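PDB 5N4K: nucleoprotein from Human coronavirus NL63, which probably packages the viral RNA genome into a helical ribonucleocapsid and supports virion assembly, the present chain being its N-terminal RNA-binding domain. Local coordinates for residues 33-38 with 143-148; 49-54 with 137-142; 66-71 with 84-89. All coordinates share one frame; numbering follows the deposited sequence. Where two conformers were deposited one is given.

Interaction 1: 33-38 with 143-148; sequences MPLLVS and PELSVV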
loop_
_atom_site.group_PDB
_atom_site.type_symbol
_atom_site.label_atom_id
_atom_site.label_comp_id
_atom_site.label_asym_id
_atom_site.label_seq_id
_atom_site.Cartn_x
_atom_site.Cartn_y
_atom_site.Cartn_z
ATOM N N MET A 33 5.992 -15.142 0.182
ATOM C CA MET A 33 4.756 -15.249 -0.526
ATOM C C MET A 33 3.595 -14.735 0.304
ATOM O O MET A 33 3.618 -14.853 1.537
ATOM C CB MET A 33 4.496 -16.734 -0.945
ATOM C CG MET A 33 5.433 -17.188 -2.100
ATOM S SD MET A 33 5.250 -16.301 -3.631
ATOM C CE MET A 33 3.663 -16.934 -4.222
ATOM N N PRO A 34 2.549 -14.226 -0.334
ATOM C CA PRO A 34 1.346 -13.804 0.408
ATOM C C PRO A 34 0.533 -14.969 0.903
ATOM O O PRO A 34 0.674 -16.129 0.446
ATOM C CB PRO A 34 0.572 -12.991 -0.600
ATOM C CG PRO A 34 0.974 -13.564 -1.935
ATOM C CD PRO A 34 2.369 -14.018 -1.769
ATOM N N LEU A 35 -0.405 -14.666 1.808
ATOM C CA LEU A 35 -1.494 -15.548 2.139
ATOM C C LEU A 35 -2.732 -14.999 1.433
ATOM O O LEU A 35 -2.882 -13.778 1.158
ATOM C CB LEU A 35 -1.774 -15.621 3.627
ATOM C CG LEU A 35 -0.550 -15.941 4.443
ATOM C CD1 LEU A 35 -0.946 -15.885 5.953
ATOM C CD2 LEU A 35 0.053 -17.240 4.051
ATOM N N LEU A 36 -3.705 -15.913 1.218
ATOM C CA LEU A 36 -4.991 -15.578 0.703
ATOM C C LEU A 36 -6.016 -15.640 1.867
ATOM O O LEU A 36 -5.988 -16.586 2.640
ATOM C CB LEU A 36 -5.295 -16.656 -0.398
ATOM C CG LEU A 36 -6.391 -16.257 -1.292
ATOM C CD1 LEU A 36 -5.990 -15.109 -2.243
ATOM C CD2 LEU A 36 -6.774 -17.529 -2.086
ATOM N N VAL A 37 -6.920 -14.674 1.923
ATOM C CA VAL A 37 -7.957 -14.642 2.955
ATOM C C VAL A 37 -9.273 -15.000 2.315
ATOM O O VAL A 37 -9.867 -14.172 1.623
ATOM C CB VAL A 37 -8.060 -13.286 3.618
ATOM C CG1 VAL A 37 -8.954 -13.389 4.826
ATOM C CG2 VAL A 37 -6.725 -12.822 4.144
ATOM N N SER A 38 -9.705 -16.262 2.517
ATOM C CA SER A 38 -10.964 -16.698 1.914
ATOM C C SER A 38 -12.106 -16.481 2.939
ATOM O O SER A 38 -11.940 -15.772 3.990
ATOM C CB SER A 38 -10.790 -18.124 1.406
ATOM O OG SER A 38 -9.760 -18.139 0.381
ATOM N N PRO A 143 -8.715 -21.623 9.302
ATOM C CA PRO A 143 -9.323 -22.142 8.066
ATOM C C PRO A 143 -9.421 -21.120 6.950
ATOM O O PRO A 143 -9.389 -21.461 5.765
ATOM C CB PRO A 143 -10.700 -22.571 8.548
ATOM C CG PRO A 143 -10.568 -22.852 9.929
ATOM C CD PRO A 143 -9.571 -21.858 10.490
ATOM N N GLU A 144 -9.503 -19.838 7.299
ATOM C CA GLU A 144 -9.674 -18.763 6.284
ATOM C C GLU A 144 -8.391 -18.308 5.617
ATOM O O GLU A 144 -8.483 -17.514 4.696
ATOM C CB GLU A 144 -10.298 -17.568 6.979
ATOM C CG GLU A 144 -11.638 -17.790 7.654
ATOM C CD GLU A 144 -11.561 -18.336 9.083
ATOM O OE1 GLU A 144 -10.450 -18.671 9.647
ATOM O OE2 GLU A 144 -12.723 -18.485 9.594
ATOM N N LEU A 145 -7.260 -18.800 6.041
ATOM C CA LEU A 145 -5.963 -18.429 5.516
ATOM C C LEU A 145 -5.265 -19.609 4.766
ATOM O O LEU A 145 -5.302 -20.743 5.245
ATOM C CB LEU A 145 -4.983 -17.960 6.624
ATOM C CG LEU A 145 -5.427 -16.694 7.329
ATOM C CD1 LEU A 145 -4.330 -16.359 8.331
ATOM C CD2 LEU A 145 -5.561 -15.542 6.373
ATOM N N SER A 146 -4.704 -19.298 3.609
ATOM C CA SER A 146 -3.876 -20.294 2.881
ATOM C C SER A 146 -2.727 -19.649 2.196
ATOM O O SER A 146 -2.762 -18.453 1.867
ATOM C CB SER A 146 -4.794 -21.016 1.857
ATOM O OG SER A 146 -5.266 -20.173 0.875
ATOM N N VAL A 147 -1.658 -20.384 2.035
ATOM C CA VAL A 147 -0.518 -19.824 1.353
ATOM C C VAL A 147 -0.780 -19.797 -0.143
ATOM O O VAL A 147 -1.348 -20.751 -0.731
ATOM C CB VAL A 147 0.760 -20.590 1.619
ATOM C CG1 VAL A 147 1.889 -20.005 0.801
ATOM C CG2 VAL A 147 1.078 -20.655 3.085
ATOM N N VAL A 148 -0.380 -18.753 -0.786
ATOM C CA VAL A 148 -0.350 -18.649 -2.222
ATOM C C VAL A 148 0.993 -19.319 -2.655
ATOM O O VAL A 148 2.120 -18.886 -2.268
ATOM C CB VAL A 148 -0.499 -17.175 -2.667
ATOM C CG1 VAL A 148 -0.415 -17.098 -4.181
ATOM C CG2 VAL A 148 -1.811 -16.592 -2.154
HETATM O O HOH W 1 -7.431 -18.805 1.798
#
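L36 and S146 pair through both of their backbone groups, the hydrogen-bonded pair where strands 35-37 and 145-147 run antiparallel. L36 N donates a hydrogen bond to S146 O at 2.8 Å, and S146 N returns a longer one of 3.2 Å to L36 O. Two further bonds lie beyond the paired strands: V148 N reaches P34 O at 3.1 Å, and S38 N reaches E144 O at 2.8 Å. L36 O also accepts a hydrogen bond from a water, 2.8 Å away, that is hydrogen-bonded to S146 OG and, in the S38 conformer given, to S38 OG. With chi1 65°, OG of S146 sits between its own N and carbonyl carbon, on the L36 side of the sheet, where it meets both this water and L36 CB. V148 O is buried without any polar partner. The carboxylate of E144 turns away from 33-38 and forms a salt bridge with K41. Apolar contacts lie beside the backbone bonds: on the face opposite L36 and S146, CG2 of V37 lies alongside CD2 of L145 at 3.7 Å, both side chains pointing the same way, while CD2 of L35 touches CG2 of V147 at 3.7 Å. Paired with 35-37, which is itself bonded to strand 80-90, residues 145-147 form an outermost strand of this chain's antiparallel sheet, the core of the coronavirus nucleocapsid N-terminal domain.

Interaction 2: 49-54 with 137-142; sequences RNLVPI and FSIALP. With SO4 (sulfate ion), chain J; SO4 (sulfate ion), chain G.
L51 and F137 join two irregular loops beside the antiparallel sheet of the N-terminal RNA-binding domain of the coronavirus nucleocapsid protein, and L51 is the centre of an inverse gamma turn, closed by V52 N bonding to N50 O at 2.9 Å. The main contact is CH-pi: CD1 of L51 lies over one face of the F137 ring, 3.7 Å from its centroid and 19° off the normal. CG of L51 stands anti to the backbone N (chi1 -170°), which carries the branched end across to the ring. Apolar packing extends from the same methyl, which also touches CD1 of I139 at 3.8 Å and CD2 of L141, so one leucine branch gathers three side chains. The P53 ring also runs beside F137, its CD at 3.9 Å from CE1, and V52 O lies at the edge of the F137 ring. CD1 of I54 reaches the other loop at the carbonyl carbon of F137 and at S138 OG, a hydroxyl hydrogen-bonded to K113. W66 touches both P53 and F137, tying the loops to strand 63-73. Ionic contacts belong to R49, whose extended chain spans two sulfates, probably from the crystallisation liquor. One is bound by NH2 and, weakly, by NH1, both to its O3. The other is met in the guanidinium plane, where NE of R49 donates a hydrogen bond to O2 at 2.9 Å.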
loop_
_atom_site.group_PDB
_atom_site.type_symbol
_atom_site.label_atom_id
_atom_site.label_comp_id
_atom_site.label_asym_id
_atom_site.label_seq_id
_atom_site.Cartn_x
_atom_site.Cartn_y
_atom_site.Cartn_z
ATOM N N ARG A 49 -2.639 -13.196 16.487
ATOM C CA ARG A 49 -1.765 -12.198 17.048
ATOM C C ARG A 49 -0.340 -12.471 16.798
ATOM O O ARG A 49 0.474 -11.527 16.783
ATOM C CB ARG A 49 -2.008 -12.109 18.557
ATOM C CG ARG A 49 -1.485 -13.321 19.361
ATOM C CD ARG A 49 -1.723 -13.363 20.827
ATOM N NE ARG A 49 -1.155 -14.576 21.340
ATOM C CZ ARG A 49 0.084 -14.744 21.698
ATOM N NH1 ARG A 49 0.913 -13.718 21.766
ATOM N NH2 ARG A 49 0.516 -15.952 22.034
ATOM N N ASN A 50 0.075 -13.758 16.678
ATOM C CA ASN A 50 1.432 -14.136 16.641
ATOM C C ASN A 50 1.803 -14.858 15.327
ATOM O O ASN A 50 2.794 -15.595 15.290
ATOM C CB ASN A 50 1.806 -15.069 17.820
ATOM C CG ASN A 50 0.874 -16.259 17.891
ATOM O OD1 ASN A 50 -0.209 -16.331 17.371
ATOM N ND2 ASN A 50 1.341 -17.221 18.761
ATOM N N LEU A 51 1.118 -14.502 14.239
ATOM C CA LEU A 51 1.361 -15.148 12.915
ATOM C C LEU A 51 2.522 -14.434 12.266
ATOM O O LEU A 51 2.353 -13.630 11.313
ATOM C CB LEU A 51 0.122 -15.119 12.117
ATOM C CG LEU A 51 0.244 -16.018 10.817
ATOM C CD1 LEU A 51 0.147 -17.495 11.200
ATOM C CD2 LEU A 51 -0.793 -15.706 9.796
ATOM N N VAL A 52 3.742 -14.769 12.689
ATOM C CA VAL A 52 4.990 -14.255 12.169
ATOM C C VAL A 52 5.730 -15.372 11.405
ATOM O O VAL A 52 6.057 -16.389 12.050
ATOM C CB VAL A 52 5.936 -13.664 13.267
ATOM C CG1 VAL A 52 7.125 -13.059 12.660
ATOM C CG2 VAL A 52 5.199 -12.663 14.172
ATOM N N PRO A 53 6.058 -15.174 10.116
ATOM C CA PRO A 53 6.852 -16.214 9.418
ATOM C C PRO A 53 8.113 -16.467 10.115
ATOM O O PRO A 53 8.756 -15.627 10.690
ATOM C CB PRO A 53 7.129 -15.599 8.058
ATOM C CG PRO A 53 6.060 -14.636 7.855
ATOM C CD PRO A 53 5.679 -14.068 9.229
ATOM N N ILE A 54 8.561 -17.725 10.053
ATOM C CA ILE A 54 9.813 -18.157 10.674
ATOM C C ILE A 54 11.039 -18.053 9.728
ATOM O O ILE A 54 10.863 -18.244 8.560
ATOM C CB ILE A 54 9.658 -19.667 11.121
ATOM C CG1 ILE A 54 8.576 -19.812 12.210
ATOM C CG2 ILE A 54 10.972 -20.278 11.578
ATOM C CD1 ILE A 54 8.060 -21.230 12.353
ATOM N N PHE A 137 5.099 -21.349 9.757
ATOM C CA PHE A 137 4.605 -20.866 11.046
ATOM C C PHE A 137 4.759 -21.896 12.154
ATOM O O PHE A 137 4.731 -23.139 11.907
ATOM C CB PHE A 137 3.195 -20.394 10.954
ATOM C CG PHE A 137 2.966 -19.348 9.859
ATOM C CD1 PHE A 137 3.392 -18.054 10.013
ATOM C CD2 PHE A 137 2.384 -19.723 8.669
ATOM C CE1 PHE A 137 3.191 -17.099 9.008
ATOM C CE2 PHE A 137 2.211 -18.775 7.644
ATOM C CZ PHE A 137 2.626 -17.481 7.844
ATOM N N SER A 138 4.762 -21.403 13.346
ATOM C CA SER A 138 4.749 -22.195 14.623
ATOM C C SER A 138 3.367 -22.599 15.100
ATOM O O SER A 138 3.201 -23.322 16.117
ATOM C CB SER A 138 5.374 -21.271 15.756
ATOM O OG SER A 138 6.599 -20.855 15.387
ATOM N N ILE A 139 2.349 -22.106 14.469
ATOM C CA ILE A 139 0.971 -22.320 14.748
ATOM C C ILE A 139 0.262 -22.796 13.478
ATOM O O ILE A 139 0.745 -22.534 12.390
ATOM C CB ILE A 139 0.234 -21.093 15.328
ATOM C CG1 ILE A 139 0.377 -19.893 14.409
ATOM C CG2 ILE A 139 0.821 -20.653 16.645
ATOM C CD1 ILE A 139 -0.606 -18.753 14.758
ATOM N N ALA A 140 -0.869 -23.445 13.618
ATOM C CA ALA A 140 -1.740 -23.819 12.511
ATOM C C ALA A 140 -2.279 -22.548 11.873
ATOM O O ALA A 140 -2.561 -21.603 12.567
ATOM C CB ALA A 140 -2.893 -24.698 12.971
ATOM N N LEU A 141 -2.439 -22.547 10.568
ATOM C CA LEU A 141 -3.241 -21.510 9.918
ATOM C C LEU A 141 -4.653 -21.699 10.193
ATOM O O LEU A 141 -5.182 -22.841 10.062
ATOM C CB LEU A 141 -3.079 -21.527 8.417
ATOM C CG LEU A 141 -1.801 -20.943 7.886
ATOM C CD1 LEU A 141 -1.640 -21.049 6.385
ATOM C CD2 LEU A 141 -1.528 -19.507 8.255
ATOM N N PRO A 142 -5.393 -20.676 10.567
ATOM C CA PRO A 142 -6.835 -20.751 10.588
ATOM C C PRO A 142 -7.445 -21.132 9.257
ATOM O O PRO A 142 -6.828 -20.925 8.227
ATOM C CB PRO A 142 -7.246 -19.311 11.026
ATOM C CG PRO A 142 -6.004 -18.742 11.703
ATOM C CD PRO A 142 -4.902 -19.290 10.889
HETATM S S SO4 J . 3.833 -16.915 21.019
HETATM O O1 SO4 J . 2.853 -17.768 20.340
HETATM O O2 SO4 J . 4.570 -17.762 21.975
HETATM O O3 SO4 J . 3.242 -15.750 21.740
HETATM O O4 SO4 J . 4.562 -16.196 20.098
HETATM S S SO4 G . -4.811 -16.075 20.631
HETATM O O1 SO4 G . -5.812 -16.948 21.263
HETATM O O2 SO4 G . -3.393 -16.352 21.102
HETATM O O3 SO4 G . -4.746 -16.145 19.102
HETATM O O4 SO4 G . -5.324 -14.735 20.737
#

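Interaction 3: 66-71 with 84-89; sequences WNVQER and PKVHFY. With SO4 (sulfate ion), chain F; SO4 (sulfate ion), chain D.
Q69 and K85 face each other as a hydrogen-bonded antiparallel pair, with Q69 N to K85 O at 2.8 Å and a longer return bond from K85 N to Q69 O. Their side chains lie side by side, pointing the same way. The chain of Q69 leaves with CG anti to the backbone N (chi1 178°) and stays extended: CB packs on K85 O, and the amide divides its two ends between partners. OE1 lies 3.6 Å from CB of K85 and accepts a nearly straight bond from H87 NE2 (3.1 Å, 168°) in the imidazole plane, consistent with a hydrogen on NE2 of H87. NE2 of Q69 donates to a sulfate's O3 at 3.2 Å. That anion, probably from the crystallisation liquor, is gripped further by NZ of K85 at 2.6 Å from O2 and NE of R71 at 3.0 Å from O1. CE of K85 lies over one face of the R71 guanidinium, whose NH1 hydrogen-bonds to P83 O. Such a basic patch on an RNA-binding domain is consistent with a phosphate site. The hairpin's other face is apolar: CB of F88 sits above the six-membered ring of W66, 3.5 Å from its centroid, and the F88 ring edge turns toward the W66 face. Strands 63-73 and 80-90 lie between strand 108-112, beside the former, and strand 35-37, beside the latter; F26 of the second subunit packs on V68 and P84.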
loop_
_atom_site.group_PDB
_atom_site.type_symbol
_atom_site.label_atom_id
_atom_site.label_comp_id
_atom_site.label_asym_id
_atom_site.label_seq_id
_atom_site.Cartn_x
_atom_site.Cartn_y
_atom_site.Cartn_z
ATOM N N TRP A 66 0.981 -7.649 8.523
ATOM C CA TRP A 66 0.405 -8.120 7.243
ATOM C C TRP A 66 -0.341 -6.970 6.610
ATOM O O TRP A 66 -1.158 -6.366 7.229
ATOM C CB TRP A 66 -0.471 -9.313 7.469
ATOM C CG TRP A 66 0.218 -10.540 7.922
ATOM C CD1 TRP A 66 0.477 -10.907 9.219
ATOM C CD2 TRP A 66 0.794 -11.580 7.113
ATOM N NE1 TRP A 66 1.122 -12.073 9.267
ATOM C CE2 TRP A 66 1.358 -12.520 7.990
ATOM C CE3 TRP A 66 0.921 -11.766 5.753
ATOM C CZ2 TRP A 66 2.000 -13.671 7.517
ATOM C CZ3 TRP A 66 1.579 -12.907 5.261
ATOM C CH2 TRP A 66 2.108 -13.815 6.135
ATOM N N ASN A 67 -0.018 -6.687 5.361
ATOM C CA ASN A 67 -0.621 -5.568 4.607
ATOM C C ASN A 67 -1.663 -6.163 3.612
ATOM O O ASN A 67 -1.298 -7.012 2.795
ATOM C CB ASN A 67 0.465 -4.821 3.818
ATOM C CG ASN A 67 0.043 -3.470 3.405
ATOM O OD1 ASN A 67 -0.616 -2.784 4.146
ATOM N ND2 ASN A 67 0.455 -3.097 2.211
ATOM N N VAL A 68 -2.863 -5.725 3.728
ATOM C CA VAL A 68 -3.941 -6.199 2.856
ATOM C C VAL A 68 -3.879 -5.593 1.487
ATOM O O VAL A 68 -3.769 -4.356 1.362
ATOM C CB VAL A 68 -5.277 -5.955 3.546
ATOM C CG1 VAL A 68 -6.480 -6.313 2.647
ATOM C CG2 VAL A 68 -5.436 -6.606 4.888
ATOM N N GLN A 69 -4.018 -6.450 0.491
ATOM C CA GLN A 69 -4.150 -6.103 -0.950
ATOM C C GLN A 69 -5.602 -6.489 -1.365
ATOM O O GLN A 69 -5.920 -7.684 -1.381
ATOM C CB GLN A 69 -3.122 -6.941 -1.721
ATOM C CG GLN A 69 -3.096 -6.778 -3.272
ATOM C CD GLN A 69 -2.455 -7.872 -4.067
ATOM O OE1 GLN A 69 -1.667 -8.700 -3.583
ATOM N NE2 GLN A 69 -2.753 -7.872 -5.370
ATOM N N GLU A 70 -6.430 -5.520 -1.669
ATOM C CA GLU A 70 -7.791 -5.787 -2.213
ATOM C C GLU A 70 -7.586 -6.218 -3.664
ATOM O O GLU A 70 -6.711 -5.710 -4.349
ATOM C CB GLU A 70 -8.591 -4.488 -2.079
ATOM C CG GLU A 70 -10.049 -4.600 -2.323
ATOM C CD GLU A 70 -10.826 -3.319 -2.021
ATOM O OE1 GLU A 70 -10.270 -2.328 -1.438
ATOM O OE2 GLU A 70 -12.015 -3.290 -2.401
ATOM N N ARG A 71 -8.389 -7.193 -4.136
ATOM C CA ARG A 71 -8.221 -7.836 -5.435
ATOM C C ARG A 71 -9.612 -7.935 -6.155
ATOM O O ARG A 71 -10.590 -8.226 -5.519
ATOM C CB ARG A 71 -7.652 -9.253 -5.266
ATOM C CG ARG A 71 -6.233 -9.149 -4.738
ATOM C CD ARG A 71 -5.732 -10.530 -4.447
ATOM N NE ARG A 71 -5.679 -11.435 -5.637
ATOM C CZ ARG A 71 -6.281 -12.608 -5.815
ATOM N NH1 ARG A 71 -7.137 -13.194 -5.030
ATOM N NH2 ARG A 71 -6.006 -13.258 -6.946
ATOM N N PRO A 84 -8.938 -11.244 -0.723
ATOM C CA PRO A 84 -7.747 -10.398 -0.610
ATOM C C PRO A 84 -6.503 -11.198 -0.346
ATOM O O PRO A 84 -6.570 -12.319 0.157
ATOM C CB PRO A 84 -8.065 -9.459 0.559
ATOM C CG PRO A 84 -9.135 -10.073 1.273
ATOM C CD PRO A 84 -9.908 -10.970 0.343
ATOM N N LYS A 85 -5.354 -10.640 -0.690
ATOM C CA LYS A 85 -4.092 -11.178 -0.298
ATOM C C LYS A 85 -3.506 -10.316 0.836
ATOM O O LYS A 85 -3.860 -9.169 1.012
ATOM C CB LYS A 85 -3.101 -11.250 -1.448
ATOM C CG LYS A 85 -3.393 -12.416 -2.409
ATOM C CD LYS A 85 -2.474 -12.352 -3.620
ATOM C CE LYS A 85 -2.913 -13.459 -4.546
ATOM N NZ LYS A 85 -2.187 -13.390 -5.855
ATOM N N VAL A 86 -2.672 -10.953 1.645
ATOM C CA VAL A 86 -1.900 -10.242 2.663
ATOM C C VAL A 86 -0.429 -10.557 2.504
ATOM O O VAL A 86 -0.044 -11.719 2.285
ATOM C CB VAL A 86 -2.403 -10.557 4.101
ATOM C CG1 VAL A 86 -3.756 -9.932 4.359
ATOM C CG2 VAL A 86 -2.442 -12.064 4.403
ATOM N N HIS A 87 0.416 -9.541 2.659
ATOM C CA HIS A 87 1.874 -9.724 2.569
ATOM C C HIS A 87 2.530 -9.283 3.872
ATOM O O HIS A 87 2.158 -8.227 4.429
ATOM C CB HIS A 87 2.439 -8.864 1.422
ATOM C CG HIS A 87 1.880 -9.146 0.071
ATOM N ND1 HIS A 87 2.570 -9.887 -0.834
ATOM C CD2 HIS A 87 0.755 -8.750 -0.489
ATOM C CE1 HIS A 87 1.837 -10.016 -1.920
ATOM N NE2 HIS A 87 0.738 -9.323 -1.759
ATOM N N PHE A 88 3.520 -10.055 4.331
ATOM C CA PHE A 88 4.119 -9.782 5.630
ATOM C C PHE A 88 5.362 -8.939 5.471
ATOM O O PHE A 88 6.225 -9.183 4.585
ATOM C CB PHE A 88 4.562 -11.110 6.284
ATOM C CG PHE A 88 5.331 -10.857 7.557
ATOM C CD1 PHE A 88 4.634 -10.597 8.723
ATOM C CD2 PHE A 88 6.698 -10.832 7.573
ATOM C CE1 PHE A 88 5.304 -10.284 9.896
ATOM C CE2 PHE A 88 7.397 -10.512 8.738
ATOM C CZ PHE A 88 6.685 -10.229 9.872
ATOM N N TYR A 89 5.539 -8.005 6.387
ATOM C CA TYR A 89 6.725 -7.183 6.486
ATOM C C TYR A 89 7.102 -7.043 7.950
ATOM O O TYR A 89 6.287 -6.838 8.817
ATOM C CB TYR A 89 6.447 -5.789 5.915
ATOM C CG TYR A 89 6.043 -5.798 4.472
ATOM C CD1 TYR A 89 4.710 -5.894 4.113
ATOM C CD2 TYR A 89 7.023 -5.675 3.485
ATOM C CE1 TYR A 89 4.338 -5.914 2.744
ATOM C CE2 TYR A 89 6.623 -5.717 2.171
ATOM C CZ TYR A 89 5.355 -5.845 1.880
ATOM O OH TYR A 89 4.937 -5.839 0.484
HETATM S S SO4 F . -2.996 -10.669 -8.021
HETATM O O1 SO4 F . -4.447 -10.579 -8.278
HETATM O O2 SO4 F . -2.686 -10.953 -6.610
HETATM O O3 SO4 F . -2.526 -9.296 -8.207
HETATM O O4 SO4 F . -2.285 -11.711 -8.817
HETATM S S SO4 D . -8.039 -16.361 -8.897
HETATM O O1 SO4 D . -9.252 -16.368 -8.070
HETATM O O2 SO4 D . -7.223 -17.482 -8.388
HETATM O O3 SO4 D . -7.327 -15.054 -8.761
HETATM O O4 SO4 D . -8.325 -16.495 -10.342
HETATM O O HOH W 2 1.846 -4.995 0.375
#

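Strand 80-90 links interactions 1 and 3 within one sheet: L35 O with V86 N and V37 N with P84 O probably make the backbone bonds to strand 35-37. All three contacts are partly buried. Interaction 3, nearest the chain centre, pairs central strands, with W66, V68, V86 and F88 buried on one face and anion-binding groups on the other; interaction 1 adds an outermost strand through backbone bonds and a water. Interaction 2, in loops, relies on side-chain packing and reaches the surface at I54 and S138. Its L51 touches L35 and L145 of interaction 1, and L51 O probably accepts a bond from W66 NE1, while P53 packs on F88. Interactions 2 and 3 both lie inside the loop closed by interaction 1.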